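Glycoside Hydrolase (Bacteroides uniformis, PDB 5T99) probably hydrolyses beta-galactosidic links in agarose-derived sugars as a family 2 glycoside hydrolase, and binds the galactose-like inhibitor galacto-isofagomine. Local coordinates at residues Y188-T193 against D442-S447; Y266-K271 against F288-I293; L365-E370 against H406-M411; N218-I223 against V231-D236. All coordinates share one frame; numbering follows the deposited sequence.

How the interactions relate
Interactions 2 and 4 lie in the same antiparallel sheet, whose strands 215-224 and 268-276 are neighbours, while interaction 3 is a buried parallel pair in the barrel. Interaction 1 lies at the surface, where the domain of interactions 2 and 4 meets the barrel. Its chemistry is polar, with a carboxylate gripped by hydroxyls and an arginine. Interaction 3 is backbone bonding and aliphatic packing. Interaction 2 is buried and adds aromatic contacts. Interaction 4, partly buried, is an antiparallel hairpin with a water bridging side chains on each face. Arg445 of interaction 1 and Arg291 of interaction 2 both reach backbone carbonyls of 406-411. One ethanediol touches both interaction 1 and interaction 2.

Interaction 1: residues Y188-T193 against D442-S447; sequences YVTTPT and DPTRPS. With EDO (1,2-ethanediol), chain J.
Tyr188 reaches out from strand 180-194 and gives its hydroxyl to Asp442 in the loop behind helix 427-441. The contact joins the beta-sandwich domain of this family 2 enzyme to its TIM barrel. Asp442 opens a type I beta turn that ends at Arg445. The tyrosine ring is set anti to the backbone N (chi1 173°), which carries OH to the turn. Tyr188 OH lies 2.7 Å from Asp442 OD1 and meets it on the anti side, somewhat out of the carboxylate plane. Ring and carboxylate stand nearly at right angles, 82° apart. The syn side of the same oxygen is taken from within the turn: Thr444 OG1 donates to Asp442 OD1 at 2.7 Å. Two hydroxyls thus grip one carboxylate oxygen. The other oxygen belongs to a salt bridge, with Arg445 NH1 2.7 Å from Asp442 OD2. The arginine comes from above the carboxylate plane, while OD2 lies close to the guanidinium plane. Trp412 NE1 also binds OD2. Arg445 is also bonded to the backbone carbonyls of Arg404, His406 and Val409. An alanine in place of Asp442 would probably leave the Tyr188 and Thr444 hydroxyls without their acceptor and Arg445 without its charge partner. Beside the polar cluster, the methyls of the two threonines meet. The Thr444 hydroxyl lies between the backbone N and the carbonyl carbon (chi1 75°), and this turns its methyl outward to the strand. Thr190 CG2 lies 3.8 Å from Thr444 CG2.

Interaction 2: residues Y266-K271 against F288-I293; sequences YMYKLK and FGIRKI. With EDO (1,2-ethanediol), chain J.
Tyr268 and Phe288 form an antiparallel hydrogen-bonded pair: Tyr268 N gives to Phe288 O at 2.8 Å, nearly along the C=O axis, and Phe288 N returns a bond to Tyr268 O at 3.1 Å. The Phe288 ring sits between its own backbone N and carbonyl carbon (chi1 77°). This folds it across the partner strand, beneath the tyrosine's first carbon. Tyr268 CB lies over one face of the phenylalanine ring as a CH-pi contact, 3.8 Å from the centroid. The two rings are near parallel, 15° apart, but slid so far that they barely overlap. Leu270 CB meets the edge of the same phenylalanine ring at Phe288 CE2, 3.9 Å away. Farther along, Ile290 CD1 touches Tyr268 CE2 at 3.5 Å. Met267, just before Tyr268, points its CB roughly opposite to that of Tyr268. The methionine chain is bent at both outer torsions, and Met267 CE ends 3.7 Å from Phe288 O. Past the bridge the chains separate, and a water spans the gap. It gives a proton to Tyr266 O and accepts one from Ile290 N. Gly289 N donates to O2 of an ethanediol, probably from the crystallisation liquor, at 3.1 Å. Tyr268 OH is bonded to Asn258 N. The bridge joins the start of strand 268-276 to the end of strand 279-288, before the chain passes on to strand 293-296. Ile223 of strand 215-224 packs on Tyr268 and Phe288, and Val189 of strand 180-194 packs on Leu270 and Phe288.

Interaction 3: residues L365-E370 against H406-M411; sequences LVVLDE and HPSVIM
Ile410 holds CG1 between its backbone N and carbonyl carbon (chi1 57°), and the extended chi2 of 166° carries CD1 over to Val366. There Ile410 CD1 lies 3.6 Å from Val366 CB, and the two side chains cross at a slant. The CG2 branch of Ile410 meets Val366 CG1, and CG1 faces Leu368 CD1. Met411 takes another course. Its CG is anti to the carbonyl carbon and its chain is extended, which lays it side by side with Leu368, Met411 SD 4.0 Å from Leu368 CG. Phe309 of strand 305-313 packs against Val366, Ile410 and Met411. An alanine at Ile410 would probably open a gap beside Val366, Leu368 and Phe309. On the other face, Val409 CG1 touches Asp369 CB at 3.8 Å. Val367 CG2 leans on Ser408, whose hydroxyl is bonded to Asp361.

The strands run parallel. Val367 N donates to Ser408 O at 2.7 Å, from well above the carbonyl plane. Val367 O then takes Ile410 N at 2.8 Å, in the carbonyl plane, and more weakly Met411 N at 3.5 Å. This double grip marks a beta bulge, where the register slips by one residue. Asp369 N to Met411 O, 3.1 Å, resumes the pairing. Strand 366-370, helix 388-403 and strand 409-416 make a beta-alpha-beta unit, the repeating element of a TIM barrel. Strand 409-416 ends at Asn416, which lines the galacto-isofagomine pocket.

Interaction 4: residues N218-I223 against V231-D236; sequences NIRHSI and VAILND
Val231 and Ala232 both face Ile223, a classic beta bulge. Val231 N donates to Ile223 O at 2.9 Å, and Ile223 N returns a bond to Ala232 O. Ile233 follows on the opposite face, in a non-hydrogen-bonded pair with Ser222. Its CG2 meets the aliphatic part of the arginine, Ile233 CG2 to Arg220 CG 3.7 Å, while CG1 approaches the serine hydroxyl. Leu234 turns back to the face of Ile223. It exchanges two backbone bonds with His221, and their side chains run alongside each other, CB of Leu234 4.0 Å from CB of His221. Asn235 lies beside Arg220 and points the same way, with the guanidinium and amide planes 77° apart. A water joins them, accepting from Arg220 NE and donating to Asn235 OD1 at 2.6 Å. Asp236 comes last in 231-236; it and Ile219 exchange two backbone hydrogen bonds. Another water bridges Asp236 OD2 to His221 NE2. Thr248 also binds that carboxylate oxygen, and Thr272 holds His221 ND1. This hairpin forms one side of its sheet: strand 230-240 is outermost, and strand 215-224 pairs next with strand 268-276. Ile219, Ile223, Leu234 and Asp236 pack on strand 245-255 of the facing sheet.

Interaction 1: residues Y188-T193 against D442-S447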
loop_
_atom_site.group_PDB
_atom_site.type_symbol
_atom_site.label_atom_id
_atom_site.label_comp_id
_atom_site.label_asym_id
_atom_site.label_seq_id
_atom_site.Cartn_x
_atom_site.Cartn_y
_atom_site.Cartn_z
ATOM N N TYR A 188 0.630 14.418 19.238
ATOM C CA TYR A 188 1.324 14.841 18.039
ATOM C C TYR A 188 2.817 14.963 18.386
ATOM O O TYR A 188 3.202 15.851 19.140
ATOM C CB TYR A 188 0.701 16.171 17.572
ATOM C CG TYR A 188 1.362 16.891 16.418
ATOM C CD1 TYR A 188 2.059 16.209 15.405
ATOM C CD2 TYR A 188 1.253 18.285 16.311
ATOM C CE1 TYR A 188 2.630 16.904 14.338
ATOM C CE2 TYR A 188 1.814 18.980 15.250
ATOM C CZ TYR A 188 2.503 18.295 14.267
ATOM O OH TYR A 188 3.073 19.025 13.236
ATOM N N VAL A 189 3.634 14.053 17.839
ATOM C CA VAL A 189 5.054 13.913 18.161
ATOM C C VAL A 189 5.906 14.425 17.004
ATOM O O VAL A 189 5.778 13.921 15.883
ATOM C CB VAL A 189 5.405 12.427 18.390
ATOM C CG1 VAL A 189 6.885 12.256 18.758
ATOM C CG2 VAL A 189 4.494 11.815 19.452
ATOM N N THR A 190 6.774 15.401 17.273
ATOM C CA THR A 190 7.707 15.946 16.278
ATOM C C THR A 190 9.135 15.895 16.815
ATOM O O THR A 190 9.340 15.633 18.005
ATOM C CB THR A 190 7.332 17.390 15.889
ATOM O OG1 THR A 190 7.233 18.230 17.064
ATOM C CG2 THR A 190 5.994 17.394 15.123
ATOM N N THR A 191 10.115 16.113 15.935
ATOM C CA THR A 191 11.539 16.086 16.300
ATOM C C THR A 191 12.273 17.286 15.692
ATOM O O THR A 191 12.940 17.170 14.648
ATOM C CB THR A 191 12.231 14.770 15.887
ATOM O OG1 THR A 191 12.075 14.548 14.485
ATOM C CG2 THR A 191 11.659 13.603 16.637
ATOM N N PRO A 192 12.147 18.454 16.330
ATOM C CA PRO A 192 12.660 19.687 15.710
ATOM C C PRO A 192 14.183 19.830 15.656
ATOM O O PRO A 192 14.692 20.733 14.964
ATOM C CB PRO A 192 12.022 20.805 16.548
ATOM C CG PRO A 192 11.579 20.167 17.803
ATOM C CD PRO A 192 11.292 18.734 17.498
ATOM N N THR A 193 14.893 18.982 16.404
ATOM C CA THR A 193 16.337 18.822 16.265
ATOM C C THR A 193 16.646 17.342 16.122
ATOM O O THR A 193 16.165 16.536 16.919
ATOM C CB THR A 193 17.100 19.377 17.487
ATOM O OG1 THR A 193 16.847 20.779 17.631
ATOM C CG2 THR A 193 18.599 19.170 17.327
ATOM N N ASP A 442 0.217 20.522 9.893
ATOM C CA ASP A 442 1.531 19.886 9.999
ATOM C C ASP A 442 2.557 20.592 9.090
ATOM O O ASP A 442 2.792 20.161 7.944
ATOM C CB ASP A 442 1.448 18.381 9.684
ATOM C CG ASP A 442 2.784 17.679 9.842
ATOM O OD1 ASP A 442 3.511 18.021 10.808
ATOM O OD2 ASP A 442 3.120 16.796 9.002
ATOM N N PRO A 443 3.182 21.673 9.607
ATOM C CA PRO A 443 4.259 22.327 8.849
ATOM C C PRO A 443 5.576 21.546 8.793
ATOM O O PRO A 443 6.491 22.009 8.128
ATOM C CB PRO A 443 4.455 23.651 9.585
ATOM C CG PRO A 443 4.026 23.360 10.977
ATOM C CD PRO A 443 2.898 22.377 10.870
ATOM N N THR A 444 5.668 20.383 9.453
ATOM C CA THR A 444 6.903 19.566 9.443
ATOM C C THR A 444 7.072 18.697 8.191
ATOM O O THR A 444 8.066 17.960 8.081
ATOM C CB THR A 444 7.001 18.628 10.673
ATOM O OG1 THR A 444 6.111 17.520 10.514
ATOM C CG2 THR A 444 6.685 19.377 11.962
ATOM N N ARG A 445 6.096 18.759 7.283
ATOM C CA ARG A 445 6.107 17.989 6.046
ATOM C C ARG A 445 5.538 18.846 4.928
ATOM O O ARG A 445 4.524 19.511 5.129
ATOM C CB ARG A 445 5.238 16.746 6.193
ATOM C CG ARG A 445 5.774 15.694 7.155
ATOM C CD ARG A 445 4.835 14.497 7.193
ATOM N NE ARG A 445 5.210 13.492 8.186
ATOM C CZ ARG A 445 4.970 13.556 9.495
ATOM N NH1 ARG A 445 4.350 14.595 10.044
ATOM N NH2 ARG A 445 5.374 12.553 10.276
ATOM N N PRO A 446 6.185 18.842 3.749
ATOM C CA PRO A 446 5.683 19.656 2.638
ATOM C C PRO A 446 4.414 19.128 1.992
ATOM O O PRO A 446 4.157 17.924 2.025
ATOM C CB PRO A 446 6.831 19.613 1.627
ATOM C CG PRO A 446 7.559 18.362 1.945
ATOM C CD PRO A 446 7.513 18.276 3.432
ATOM N N SER A 447 3.628 20.043 1.420
ATOM C CA SER A 447 2.509 19.686 0.560
ATOM C C SER A 447 3.012 19.422 -0.853
ATOM O O SER A 447 4.039 19.947 -1.278
ATOM C CB SER A 447 1.492 20.818 0.525
ATOM O OG SER A 447 2.054 22.005 -0.012
HETATM C C1 EDO J . 7.361 12.575 13.136
HETATM O O1 EDO J . 6.108 13.268 13.371
HETATM C C2 EDO J . 7.740 11.624 14.278
HETATM O O2 EDO J . 7.782 10.242 13.863
#

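Interaction 2: residues Y266-K271 against F288-I293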
loop_
_atom_site.group_PDB
_atom_site.type_symbol
_atom_site.label_atom_id
_atom_site.label_comp_id
_atom_site.label_asym_id
_atom_site.label_seq_id
_atom_site.Cartn_x
_atom_site.Cartn_y
_atom_site.Cartn_z
ATOM N N TYR A 266 14.560 2.388 12.710
ATOM C CA TYR A 266 14.382 2.196 14.124
ATOM C C TYR A 266 13.172 2.999 14.624
ATOM O O TYR A 266 13.066 4.190 14.356
ATOM C CB TYR A 266 15.652 2.623 14.854
ATOM C CG TYR A 266 15.669 2.223 16.301
ATOM C CD1 TYR A 266 16.394 1.103 16.724
ATOM C CD2 TYR A 266 14.959 2.966 17.258
ATOM C CE1 TYR A 266 16.430 0.738 18.059
ATOM C CE2 TYR A 266 14.982 2.617 18.595
ATOM C CZ TYR A 266 15.717 1.498 18.998
ATOM O OH TYR A 266 15.726 1.148 20.333
ATOM N N MET A 267 12.297 2.326 15.369
ATOM C CA MET A 267 11.063 2.893 15.879
ATOM C C MET A 267 11.102 2.942 17.390
ATOM O O MET A 267 11.577 2.007 18.034
ATOM C CB MET A 267 9.878 2.014 15.465
ATOM C CG MET A 267 9.591 2.015 13.963
ATOM S SD MET A 267 9.182 3.659 13.362
ATOM C CE MET A 267 7.559 3.895 14.084
ATOM N N TYR A 268 10.601 4.039 17.938
ATOM C CA TYR A 268 10.391 4.192 19.371
ATOM C C TYR A 268 8.906 4.051 19.609
ATOM O O TYR A 268 8.116 4.158 18.682
ATOM C CB TYR A 268 10.868 5.573 19.853
ATOM C CG TYR A 268 12.365 5.725 19.976
ATOM C CD1 TYR A 268 13.021 5.425 21.164
ATOM C CD2 TYR A 268 13.128 6.163 18.906
ATOM C CE1 TYR A 268 14.401 5.566 21.290
ATOM C CE2 TYR A 268 14.513 6.307 19.008
ATOM C CZ TYR A 268 15.149 6.018 20.207
ATOM O OH TYR A 268 16.509 6.169 20.316
ATOM N N LYS A 269 8.546 3.814 20.862
ATOM C CA LYS A 269 7.158 3.784 21.319
ATOM C C LYS A 269 6.963 4.800 22.459
ATOM O O LYS A 269 7.713 4.790 23.441
ATOM C CB LYS A 269 6.800 2.378 21.787
ATOM C CG LYS A 269 5.358 2.191 22.251
ATOM C CD LYS A 269 5.069 0.744 22.651
ATOM C CE LYS A 269 4.908 -0.157 21.427
ATOM N NZ LYS A 269 4.686 -1.588 21.812
ATOM N N LEU A 270 5.958 5.667 22.312
ATOM C CA LEU A 270 5.590 6.650 23.333
ATOM C C LEU A 270 4.384 6.154 24.110
ATOM O O LEU A 270 3.324 5.959 23.523
ATOM C CB LEU A 270 5.236 7.994 22.685
ATOM C CG LEU A 270 4.590 9.059 23.580
ATOM C CD1 LEU A 270 5.559 9.479 24.684
ATOM C CD2 LEU A 270 4.131 10.255 22.761
ATOM N N LYS A 271 4.538 5.983 25.421
ATOM C CA LYS A 271 3.417 5.697 26.316
ATOM C C LYS A 271 3.088 6.980 27.055
ATOM O O LYS A 271 3.933 7.518 27.770
ATOM C CB LYS A 271 3.819 4.597 27.289
ATOM C CG LYS A 271 2.805 4.177 28.366
ATOM C CD LYS A 271 3.548 3.457 29.505
ATOM C CE LYS A 271 2.843 2.208 29.990
ATOM N NZ LYS A 271 3.769 1.319 30.759
ATOM N N PHE A 288 6.554 6.233 16.907
ATOM C CA PHE A 288 7.236 7.330 16.217
ATOM C C PHE A 288 8.693 7.008 15.935
ATOM O O PHE A 288 9.258 6.093 16.532
ATOM C CB PHE A 288 7.113 8.643 17.006
ATOM C CG PHE A 288 8.025 8.732 18.208
ATOM C CD1 PHE A 288 9.296 9.278 18.096
ATOM C CD2 PHE A 288 7.609 8.273 19.453
ATOM C CE1 PHE A 288 10.141 9.355 19.195
ATOM C CE2 PHE A 288 8.447 8.351 20.557
ATOM C CZ PHE A 288 9.711 8.901 20.431
ATOM N N GLY A 289 9.277 7.775 15.015
ATOM C CA GLY A 289 10.680 7.679 14.666
ATOM C C GLY A 289 11.375 9.026 14.746
ATOM O O GLY A 289 10.724 10.079 14.822
ATOM N N ILE A 290 12.705 8.972 14.721
ATOM C CA ILE A 290 13.548 10.148 14.832
ATOM C C ILE A 290 14.345 10.331 13.538
ATOM O O ILE A 290 15.346 9.645 13.290
ATOM C CB ILE A 290 14.483 10.052 16.059
ATOM C CG1 ILE A 290 13.653 9.827 17.332
ATOM C CG2 ILE A 290 15.345 11.305 16.178
ATOM C CD1 ILE A 290 14.445 9.808 18.634
ATOM N N ARG A 291 13.881 11.264 12.717
ATOM C CA ARG A 291 14.557 11.626 11.479
ATOM C C ARG A 291 14.188 13.053 11.138
ATOM O O ARG A 291 13.104 13.515 11.507
ATOM C CB ARG A 291 14.209 10.649 10.326
ATOM C CG ARG A 291 12.989 10.970 9.451
ATOM C CD ARG A 291 11.695 10.753 10.189
ATOM N NE ARG A 291 10.514 11.141 9.405
ATOM C CZ ARG A 291 9.951 12.360 9.380
ATOM N NH1 ARG A 291 8.861 12.554 8.647
ATOM N NH2 ARG A 291 10.454 13.391 10.071
ATOM N N LYS A 292 15.106 13.739 10.465
ATOM C CA LYS A 292 14.850 15.070 9.927
ATOM C C LYS A 292 14.660 14.985 8.413
ATOM O O LYS A 292 15.244 14.116 7.736
ATOM C CB LYS A 292 15.957 16.079 10.280
ATOM C CG LYS A 292 17.350 15.776 9.741
ATOM C CD LYS A 292 18.378 16.747 10.317
ATOM C CE LYS A 292 19.811 16.411 9.914
ATOM N NZ LYS A 292 20.809 16.751 10.969
ATOM N N ILE A 293 13.802 15.866 7.907
ATOM C CA ILE A 293 13.593 16.004 6.473
ATOM C C ILE A 293 13.693 17.465 6.089
ATOM O O ILE A 293 13.430 18.359 6.880
ATOM C CB ILE A 293 12.256 15.397 5.983
ATOM C CG1 ILE A 293 11.055 15.975 6.742
ATOM C CG2 ILE A 293 12.303 13.876 6.080
ATOM C CD1 ILE A 293 9.756 15.864 5.980
HETATM C C1 EDO J . 7.361 12.575 13.136
HETATM O O1 EDO J . 6.108 13.268 13.371
HETATM C C2 EDO J . 7.740 11.624 14.278
HETATM O O2 EDO J . 7.782 10.242 13.863
HETATM O O HOH W 1 14.086 6.550 15.295
#

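Interaction 3: residues L365-E370 against H406-M411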
loop_
_atom_site.group_PDB
_atom_site.type_symbol
_atom_site.label_atom_id
_atom_site.label_comp_id
_atom_site.label_asym_id
_atom_site.label_seq_id
_atom_site.Cartn_x
_atom_site.Cartn_y
_atom_site.Cartn_z
ATOM N N LEU A 365 10.539 2.902 4.417
ATOM C CA LEU A 365 10.105 3.500 3.160
ATOM C C LEU A 365 9.533 4.893 3.398
ATOM O O LEU A 365 8.799 5.099 4.359
ATOM C CB LEU A 365 9.022 2.633 2.520
ATOM C CG LEU A 365 9.434 1.224 2.090
ATOM C CD1 LEU A 365 8.186 0.429 1.726
ATOM C CD2 LEU A 365 10.408 1.252 0.917
ATOM N N VAL A 366 9.843 5.841 2.515
ATOM C CA VAL A 366 9.264 7.178 2.611
ATOM C C VAL A 366 7.969 7.196 1.819
ATOM O O VAL A 366 7.856 6.509 0.803
ATOM C CB VAL A 366 10.250 8.306 2.227
ATOM C CG1 VAL A 366 11.375 8.350 3.250
ATOM C CG2 VAL A 366 10.818 8.166 0.818
ATOM N N VAL A 367 6.987 7.955 2.304
ATOM C CA VAL A 367 5.634 7.927 1.780
ATOM C C VAL A 367 5.072 9.319 1.441
ATOM O O VAL A 367 5.177 10.255 2.236
ATOM C CB VAL A 367 4.685 7.228 2.768
ATOM C CG1 VAL A 367 3.249 7.243 2.251
ATOM C CG2 VAL A 367 5.141 5.794 3.024
ATOM N N LEU A 368 4.463 9.416 0.254
ATOM C CA LEU A 368 3.620 10.536 -0.141
ATOM C C LEU A 368 2.177 10.129 0.129
ATOM O O LEU A 368 1.634 9.258 -0.552
ATOM C CB LEU A 368 3.810 10.865 -1.617
ATOM C CG LEU A 368 5.081 11.624 -2.002
ATOM C CD1 LEU A 368 6.328 10.919 -1.499
ATOM C CD2 LEU A 368 5.157 11.838 -3.512
ATOM N N ASP A 369 1.567 10.768 1.120
ATOM C CA ASP A 369 0.269 10.373 1.661
ATOM C C ASP A 369 -0.781 11.243 0.965
ATOM O O ASP A 369 -0.846 12.462 1.212
ATOM C CB ASP A 369 0.313 10.619 3.170
ATOM C CG ASP A 369 -0.721 9.850 3.959
ATOM O OD1 ASP A 369 -1.636 9.230 3.379
ATOM O OD2 ASP A 369 -0.609 9.905 5.215
ATOM N N GLU A 370 -1.571 10.636 0.071
ATOM C CA GLU A 370 -2.422 11.377 -0.880
ATOM C C GLU A 370 -3.900 11.354 -0.487
ATOM O O GLU A 370 -4.446 10.311 -0.177
ATOM C CB GLU A 370 -2.242 10.832 -2.297
ATOM C CG GLU A 370 -2.912 11.672 -3.384
ATOM C CD GLU A 370 -2.343 11.417 -4.765
ATOM O OE1 GLU A 370 -2.719 10.401 -5.399
ATOM O OE2 GLU A 370 -1.511 12.239 -5.216
ATOM N N HIS A 406 3.622 9.273 11.755
ATOM C CA HIS A 406 4.381 8.254 11.014
ATOM C C HIS A 406 5.682 8.842 10.476
ATOM O O HIS A 406 5.642 9.800 9.711
ATOM C CB HIS A 406 3.578 7.735 9.820
ATOM C CG HIS A 406 2.414 6.870 10.184
ATOM N ND1 HIS A 406 2.556 5.604 10.706
ATOM C CD2 HIS A 406 1.081 7.072 10.048
ATOM C CE1 HIS A 406 1.359 5.073 10.895
ATOM N NE2 HIS A 406 0.447 5.949 10.518
ATOM N N PRO A 407 6.842 8.287 10.854
ATOM C CA PRO A 407 8.088 8.814 10.263
ATOM C C PRO A 407 8.255 8.509 8.771
ATOM O O PRO A 407 9.026 9.193 8.104
ATOM C CB PRO A 407 9.178 8.105 11.064
ATOM C CG PRO A 407 8.539 6.858 11.536
ATOM C CD PRO A 407 7.135 7.262 11.873
ATOM N N SER A 408 7.552 7.497 8.260
ATOM C CA SER A 408 7.573 7.180 6.831
ATOM C C SER A 408 7.008 8.316 5.979
ATOM O O SER A 408 7.483 8.542 4.891
ATOM C CB SER A 408 6.802 5.882 6.537
ATOM O OG SER A 408 5.437 5.993 6.903
ATOM N N VAL A 409 6.003 9.033 6.475
ATOM C CA VAL A 409 5.312 10.055 5.659
ATOM C C VAL A 409 6.189 11.296 5.529
ATOM O O VAL A 409 6.613 11.859 6.536
ATOM C CB VAL A 409 3.936 10.447 6.247
ATOM C CG1 VAL A 409 3.286 11.532 5.411
ATOM C CG2 VAL A 409 3.038 9.225 6.314
ATOM N N ILE A 410 6.471 11.695 4.294
ATOM C CA ILE A 410 7.299 12.874 4.037
ATOM C C ILE A 410 6.602 13.987 3.277
ATOM O O ILE A 410 7.119 15.101 3.268
ATOM C CB ILE A 410 8.631 12.523 3.321
ATOM C CG1 ILE A 410 8.396 11.779 1.989
ATOM C CG2 ILE A 410 9.498 11.690 4.256
ATOM C CD1 ILE A 410 9.616 11.711 1.095
ATOM N N MET A 411 5.473 13.710 2.632
ATOM C CA MET A 411 4.695 14.745 1.968
ATOM C C MET A 411 3.190 14.499 2.129
ATOM O O MET A 411 2.756 13.365 2.291
ATOM C CB MET A 411 5.020 14.796 0.480
ATOM C CG MET A 411 6.489 14.880 0.112
ATOM S SD MET A 411 6.632 15.301 -1.639
ATOM C CE MET A 411 8.321 14.840 -2.014
#

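Interaction 4: residues N218-I223 against V231-D236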
loop_
_atom_site.group_PDB
_atom_site.type_symbol
_atom_site.label_atom_id
_atom_site.label_comp_id
_atom_site.label_asym_id
_atom_site.label_seq_id
_atom_site.Cartn_x
_atom_site.Cartn_y
_atom_site.Cartn_z
ATOM N N ASN A 218 -1.858 15.730 35.447
ATOM C CA ASN A 218 -0.454 15.451 35.156
ATOM C C ASN A 218 -0.332 14.474 33.996
ATOM O O ASN A 218 -1.181 13.611 33.810
ATOM C CB ASN A 218 0.280 14.923 36.400
ATOM C CG ASN A 218 0.541 16.013 37.433
ATOM O OD1 ASN A 218 0.660 17.189 37.102
ATOM N ND2 ASN A 218 0.637 15.620 38.692
ATOM N N ILE A 219 0.733 14.639 33.222
ATOM C CA ILE A 219 0.990 13.827 32.044
ATOM C C ILE A 219 2.379 13.238 32.185
ATOM O O ILE A 219 3.319 13.975 32.451
ATOM C CB ILE A 219 0.952 14.672 30.751
ATOM C CG1 ILE A 219 -0.410 15.360 30.589
ATOM C CG2 ILE A 219 1.253 13.812 29.523
ATOM C CD1 ILE A 219 -0.380 16.553 29.658
ATOM N N ARG A 220 2.497 11.921 32.005
ATOM C CA ARG A 220 3.784 11.242 32.011
ATOM C C ARG A 220 4.029 10.543 30.686
ATOM O O ARG A 220 3.389 9.530 30.378
ATOM C CB ARG A 220 3.858 10.223 33.136
ATOM C CG ARG A 220 5.252 9.662 33.336
ATOM C CD ARG A 220 5.243 8.475 34.276
ATOM N NE ARG A 220 4.727 8.849 35.592
ATOM C CZ ARG A 220 4.339 7.986 36.532
ATOM N NH1 ARG A 220 4.407 6.672 36.330
ATOM N NH2 ARG A 220 3.877 8.448 37.690
ATOM N N HIS A 221 4.987 11.082 29.930
ATOM C CA HIS A 221 5.446 10.491 28.672
ATOM C C HIS A 221 6.622 9.555 28.906
ATOM O O HIS A 221 7.706 10.023 29.257
ATOM C CB HIS A 221 5.902 11.581 27.704
ATOM C CG HIS A 221 4.815 12.510 27.286
ATOM N ND1 HIS A 221 3.663 12.074 26.670
ATOM C CD2 HIS A 221 4.717 13.859 27.365
ATOM C CE1 HIS A 221 2.890 13.111 26.407
ATOM N NE2 HIS A 221 3.508 14.209 26.817
ATOM N N SER A 222 6.411 8.258 28.687
ATOM C CA SER A 222 7.492 7.268 28.682
ATOM C C SER A 222 7.895 6.908 27.242
ATOM O O SER A 222 7.076 6.383 26.467
ATOM C CB SER A 222 7.074 6.009 29.442
ATOM O OG SER A 222 6.801 6.318 30.793
ATOM N N ILE A 223 9.152 7.204 26.901
ATOM C CA ILE A 223 9.711 6.897 25.593
ATOM C C ILE A 223 10.422 5.571 25.688
ATOM O O ILE A 223 11.377 5.423 26.443
ATOM C CB ILE A 223 10.653 7.999 25.093
ATOM C CG1 ILE A 223 9.821 9.258 24.819
ATOM C CG2 ILE A 223 11.366 7.553 23.820
ATOM C CD1 ILE A 223 10.626 10.493 24.510
ATOM N N VAL A 231 13.517 4.510 28.246
ATOM C CA VAL A 231 14.821 5.210 28.226
ATOM C C VAL A 231 14.741 6.710 28.551
ATOM O O VAL A 231 15.766 7.355 28.751
ATOM C CB VAL A 231 15.563 4.999 26.882
ATOM C CG1 VAL A 231 15.739 3.515 26.608
ATOM C CG2 VAL A 231 14.849 5.683 25.706
ATOM N N ALA A 232 13.535 7.263 28.598
ATOM C CA ALA A 232 13.350 8.665 28.988
ATOM C C ALA A 232 11.909 8.892 29.398
ATOM O O ALA A 232 11.004 8.235 28.877
ATOM C CB ALA A 232 13.729 9.610 27.851
ATOM N N ILE A 233 11.716 9.809 30.345
ATOM C CA ILE A 233 10.391 10.188 30.824
ATOM C C ILE A 233 10.281 11.713 30.816
ATOM O O ILE A 233 11.159 12.410 31.344
ATOM C CB ILE A 233 10.097 9.612 32.228
ATOM C CG1 ILE A 233 9.819 8.110 32.117
ATOM C CG2 ILE A 233 8.911 10.337 32.883
ATOM C CD1 ILE A 233 9.605 7.406 33.446
ATOM N N LEU A 234 9.214 12.218 30.190
ATOM C CA LEU A 234 8.959 13.650 30.112
ATOM C C LEU A 234 7.644 13.896 30.821
ATOM O O LEU A 234 6.631 13.273 30.487
ATOM C CB LEU A 234 8.869 14.128 28.665
ATOM C CG LEU A 234 8.401 15.585 28.448
ATOM C CD1 LEU A 234 9.284 16.608 29.160
ATOM C CD2 LEU A 234 8.329 15.885 26.953
ATOM N N ASN A 235 7.674 14.796 31.797
ATOM C CA ASN A 235 6.489 15.196 32.511
ATOM C C ASN A 235 5.936 16.508 31.949
ATOM O O ASN A 235 6.682 17.378 31.461
ATOM C CB ASN A 235 6.781 15.305 34.008
ATOM C CG ASN A 235 6.769 13.948 34.694
ATOM O OD1 ASN A 235 5.711 13.336 34.858
ATOM N ND2 ASN A 235 7.941 13.465 35.082
ATOM N N ASP A 236 4.618 16.627 32.010
ATOM C CA ASP A 236 3.914 17.817 31.558
ATOM C C ASP A 236 2.627 17.898 32.367
ATOM O O ASP A 236 2.381 17.033 33.210
ATOM C CB ASP A 236 3.651 17.718 30.041
ATOM C CG ASP A 236 3.319 19.054 29.399
ATOM O OD1 ASP A 236 3.448 20.100 30.084
ATOM O OD2 ASP A 236 2.913 19.053 28.202
HETATM O O HOH W 2 4.489 11.516 36.315
HETATM O O HOH W 3 2.736 17.234 26.229
#